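Local structure of lactococcal phage P2 ORF15 (Lactococcus phage p2, 2WZP) at residues M[86-97]-M[149-160]. The protein probably forms the distal tail (Dit) component of the phage baseplate, joining the tail tube to the host-recognition apparatus. Numbering follows the deposited sequence.
Sequences QPQIEFKLETFG and NGTFSEKITFDI
Phe91 and Phe158 meet on the buried face of an antiparallel β-sheet in the N-terminal Dit domain, CD2 of Phe91 lying 4.2 Å from CE2 of Phe158, near the plane of the latter ring and at its edge. One face of the Phe91 ring carries CG2 of Ile89, while CG2 of Ile156 approaches obliquely. Farther along, Phe152 receives Thr95 OG1 at its edge, with Glu154 OE1 also in the ring plane.

Ile89, Phe91 and Leu93 form hydrogen-bonded pairs with Phe158, Ile156 and Glu154, Glu154 N reaching Leu93 O at 2.7 Å. The pairing illustrates how a sheet separates environments by alternation. This face is mostly apolar and partly covered by helix 100-115; the exception, Glu154, has its carboxylate held by Thr141 OG1 and Thr143 N. On the other, Glu90 forms a long salt bridge from OE1 to Lys155 NZ (3.5 Å), reinforced by a water bound to both atoms. A second water links Glu90 OE2 to Thr157 OG1, which also bonds Asp139 on the adjoining strand.

At one end, Thr95 OG1 sits between its backbone N and carbonyl carbon (chi1 77°), where it accepts a hydrogen bond from Phe152 N at 2.8 Å; it is also hydrogen-bonded to Asn103 OD1. At the opposite end, Gln88 NE2 reaches Asp159 OD1 at 2.9 Å, nearly straight and within its own amide plane, but from above the carboxylate plane.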
# COMPACT_ATOMS: atom_id res chain seq x y z
N GLN M 86 29.44 13.12 3.83
CA GLN M 86 29.56 11.67 3.75
C GLN M 86 28.41 11.05 4.52
O GLN M 86 28.26 11.32 5.72
CB GLN M 86 30.93 11.20 4.30
CG GLN M 86 32.12 11.68 3.44
CD GLN M 86 32.26 10.91 2.16
OE1 GLN M 86 31.39 10.14 1.77
NE2 GLN M 86 33.36 11.11 1.47
N PRO M 87 27.52 10.26 3.87
CA PRO M 87 26.38 9.70 4.62
C PRO M 87 26.80 8.59 5.57
O PRO M 87 27.87 8.01 5.39
CB PRO M 87 25.47 9.17 3.51
CG PRO M 87 26.36 8.87 2.38
CD PRO M 87 27.48 9.87 2.45
N GLN M 88 25.93 8.29 6.56
CA GLN M 88 26.15 7.19 7.50
C GLN M 88 26.10 5.88 6.73
O GLN M 88 25.41 5.79 5.70
CB GLN M 88 25.03 7.13 8.53
CG GLN M 88 24.97 8.28 9.50
CD GLN M 88 23.87 8.02 10.46
OE1 GLN M 88 22.76 7.59 10.10
NE2 GLN M 88 24.12 8.33 11.71
N ILE M 89 26.80 4.85 7.23
CA ILE M 89 26.75 3.54 6.61
C ILE M 89 25.96 2.61 7.51
O ILE M 89 26.33 2.36 8.66
CB ILE M 89 28.11 2.91 6.20
CG1 ILE M 89 29.04 3.94 5.53
CG2 ILE M 89 27.86 1.70 5.28
CD1 ILE M 89 30.53 3.45 5.25
N GLU M 90 24.88 2.09 6.96
CA GLU M 90 24.08 1.10 7.63
C GLU M 90 24.32 -0.22 6.92
O GLU M 90 24.36 -0.27 5.70
CB GLU M 90 22.62 1.49 7.62
CG GLU M 90 21.76 0.56 8.45
CD GLU M 90 20.29 0.84 8.30
OE1 GLU M 90 19.55 -0.08 7.87
OE2 GLU M 90 19.87 1.97 8.61
N PHE M 91 24.58 -1.27 7.69
CA PHE M 91 24.79 -2.61 7.19
C PHE M 91 23.77 -3.54 7.86
O PHE M 91 23.26 -3.24 8.94
CB PHE M 91 26.18 -3.11 7.60
CG PHE M 91 27.38 -2.48 6.95
CD1 PHE M 91 27.84 -2.94 5.72
CD2 PHE M 91 28.14 -1.54 7.63
CE1 PHE M 91 28.99 -2.41 5.15
CE2 PHE M 91 29.31 -1.02 7.07
CZ PHE M 91 29.72 -1.45 5.83
N LYS M 92 23.50 -4.68 7.21
CA LYS M 92 22.72 -5.78 7.72
C LYS M 92 23.80 -6.59 8.48
O LYS M 92 24.87 -6.86 7.92
CB LYS M 92 22.16 -6.63 6.57
CG LYS M 92 20.84 -6.15 6.00
CD LYS M 92 20.25 -7.21 5.09
CE LYS M 92 18.85 -6.88 4.63
NZ LYS M 92 18.79 -5.72 3.69
N LEU M 93 23.56 -6.91 9.76
CA LEU M 93 24.51 -7.63 10.60
C LEU M 93 23.91 -9.00 10.86
O LEU M 93 22.80 -9.12 11.39
CB LEU M 93 24.81 -6.81 11.89
CG LEU M 93 25.53 -7.45 13.10
CD1 LEU M 93 27.00 -7.50 12.88
CD2 LEU M 93 25.38 -6.58 14.31
N GLU M 94 24.58 -10.02 10.36
CA GLU M 94 24.16 -11.40 10.46
C GLU M 94 25.20 -12.25 11.18
O GLU M 94 26.42 -12.04 10.98
CB GLU M 94 23.87 -11.94 9.06
CG GLU M 94 22.45 -11.65 8.60
CD GLU M 94 22.00 -12.32 7.32
OE1 GLU M 94 22.50 -13.43 7.00
OE2 GLU M 94 21.12 -11.75 6.63
N THR M 95 24.74 -13.18 12.05
CA THR M 95 25.64 -14.10 12.79
C THR M 95 25.54 -15.54 12.30
O THR M 95 24.50 -15.94 11.77
CB THR M 95 25.60 -13.94 14.30
OG1 THR M 95 24.42 -14.55 14.84
CG2 THR M 95 25.76 -12.47 14.76
N PHE M 96 26.65 -16.29 12.40
CA PHE M 96 26.76 -17.67 11.90
C PHE M 96 27.28 -18.66 12.96
O PHE M 96 28.02 -19.59 12.64
CB PHE M 96 27.54 -17.70 10.56
CG PHE M 96 26.95 -16.77 9.51
CD1 PHE M 96 26.09 -17.26 8.53
CD2 PHE M 96 27.23 -15.41 9.52
CE1 PHE M 96 25.50 -16.39 7.59
CE2 PHE M 96 26.62 -14.54 8.60
CZ PHE M 96 25.78 -15.04 7.63
N GLY M 97 26.86 -18.46 14.20
CA GLY M 97 27.18 -19.36 15.30
C GLY M 97 26.37 -20.63 15.15
O GLY M 97 25.28 -20.62 14.56
N ASN M 149 19.74 -22.36 14.83
CA ASN M 149 20.77 -22.24 15.87
C ASN M 149 20.83 -20.89 16.57
O ASN M 149 21.81 -20.61 17.24
CB ASN M 149 22.15 -22.72 15.39
CG ASN M 149 22.13 -23.89 14.44
OD1 ASN M 149 21.82 -25.04 14.79
ND2 ASN M 149 22.32 -23.58 13.16
N GLY M 150 19.77 -20.09 16.46
CA GLY M 150 19.69 -18.79 17.10
C GLY M 150 20.56 -17.70 16.50
O GLY M 150 21.02 -16.81 17.22
N THR M 151 20.76 -17.74 15.19
CA THR M 151 21.54 -16.76 14.45
C THR M 151 20.85 -15.39 14.45
O THR M 151 19.62 -15.31 14.42
CB THR M 151 21.80 -17.25 13.04
OG1 THR M 151 20.55 -17.50 12.40
CG2 THR M 151 22.67 -18.49 13.00
N PHE M 152 21.65 -14.33 14.47
CA PHE M 152 21.13 -12.98 14.48
C PHE M 152 21.05 -12.38 13.09
O PHE M 152 21.84 -12.74 12.22
CB PHE M 152 21.96 -12.10 15.41
CG PHE M 152 21.69 -12.34 16.88
CD1 PHE M 152 20.71 -11.62 17.56
CD2 PHE M 152 22.43 -13.29 17.59
CE1 PHE M 152 20.50 -11.82 18.93
CE2 PHE M 152 22.19 -13.51 18.95
CZ PHE M 152 21.21 -12.79 19.61
N SER M 153 20.04 -11.54 12.87
CA SER M 153 19.80 -10.74 11.66
C SER M 153 19.37 -9.36 12.18
O SER M 153 18.21 -9.17 12.58
CB SER M 153 18.73 -11.37 10.76
OG SER M 153 18.89 -10.87 9.44
N GLU M 154 20.35 -8.45 12.31
CA GLU M 154 20.17 -7.12 12.88
C GLU M 154 20.61 -6.00 11.93
O GLU M 154 21.01 -6.27 10.79
CB GLU M 154 20.93 -7.03 14.23
CG GLU M 154 20.54 -8.06 15.29
CD GLU M 154 19.08 -8.21 15.70
OE1 GLU M 154 18.73 -9.29 16.22
OE2 GLU M 154 18.27 -7.27 15.49
N LYS M 155 20.55 -4.75 12.42
CA LYS M 155 20.99 -3.56 11.67
C LYS M 155 22.01 -2.80 12.49
O LYS M 155 21.79 -2.55 13.68
CB LYS M 155 19.81 -2.63 11.36
CG LYS M 155 18.74 -3.26 10.50
CD LYS M 155 19.07 -3.47 9.02
CE LYS M 155 17.75 -3.69 8.31
NZ LYS M 155 16.95 -2.43 8.15
N ILE M 156 23.16 -2.46 11.88
CA ILE M 156 24.22 -1.67 12.51
C ILE M 156 24.43 -0.40 11.69
O ILE M 156 24.40 -0.47 10.46
CB ILE M 156 25.50 -2.50 12.77
CG1 ILE M 156 26.40 -1.84 13.85
CG2 ILE M 156 26.28 -2.88 11.49
CD1 ILE M 156 27.59 -2.63 14.28
N THR M 157 24.55 0.77 12.35
CA THR M 157 24.73 2.08 11.70
C THR M 157 25.95 2.78 12.27
O THR M 157 26.14 2.84 13.49
CB THR M 157 23.51 2.98 11.83
OG1 THR M 157 22.33 2.26 11.48
CG2 THR M 157 23.61 4.27 11.02
N PHE M 158 26.75 3.36 11.37
CA PHE M 158 27.95 4.07 11.74
C PHE M 158 27.96 5.47 11.27
O PHE M 158 27.66 5.75 10.11
CB PHE M 158 29.19 3.39 11.14
CG PHE M 158 29.49 2.02 11.69
CD1 PHE M 158 30.22 1.87 12.86
CD2 PHE M 158 29.09 0.88 11.01
CE1 PHE M 158 30.51 0.60 13.36
CE2 PHE M 158 29.42 -0.40 11.50
CZ PHE M 158 30.11 -0.52 12.68
N ASP M 159 28.43 6.34 12.16
CA ASP M 159 28.73 7.73 11.83
C ASP M 159 30.13 7.70 11.23
O ASP M 159 30.98 6.96 11.69
CB ASP M 159 28.74 8.59 13.10
CG ASP M 159 27.38 9.13 13.51
OD1 ASP M 159 26.61 9.57 12.61
OD2 ASP M 159 27.16 9.30 14.75
N ILE M 160 30.34 8.51 10.20
CA ILE M 160 31.61 8.66 9.49
C ILE M 160 32.51 9.65 10.23
O ILE M 160 32.04 10.71 10.66
CB ILE M 160 31.33 9.19 8.05
CG1 ILE M 160 30.32 8.33 7.25
CG2 ILE M 160 32.62 9.49 7.27
CD1 ILE M 160 30.70 6.92 6.84
O HOH W 1 20.39 4.08 10.03
O HOH W 2 16.75 -0.23 6.36
O HOH W 3 21.84 -15.17 9.95
O HOH W 4 24.57 -21.35 11.71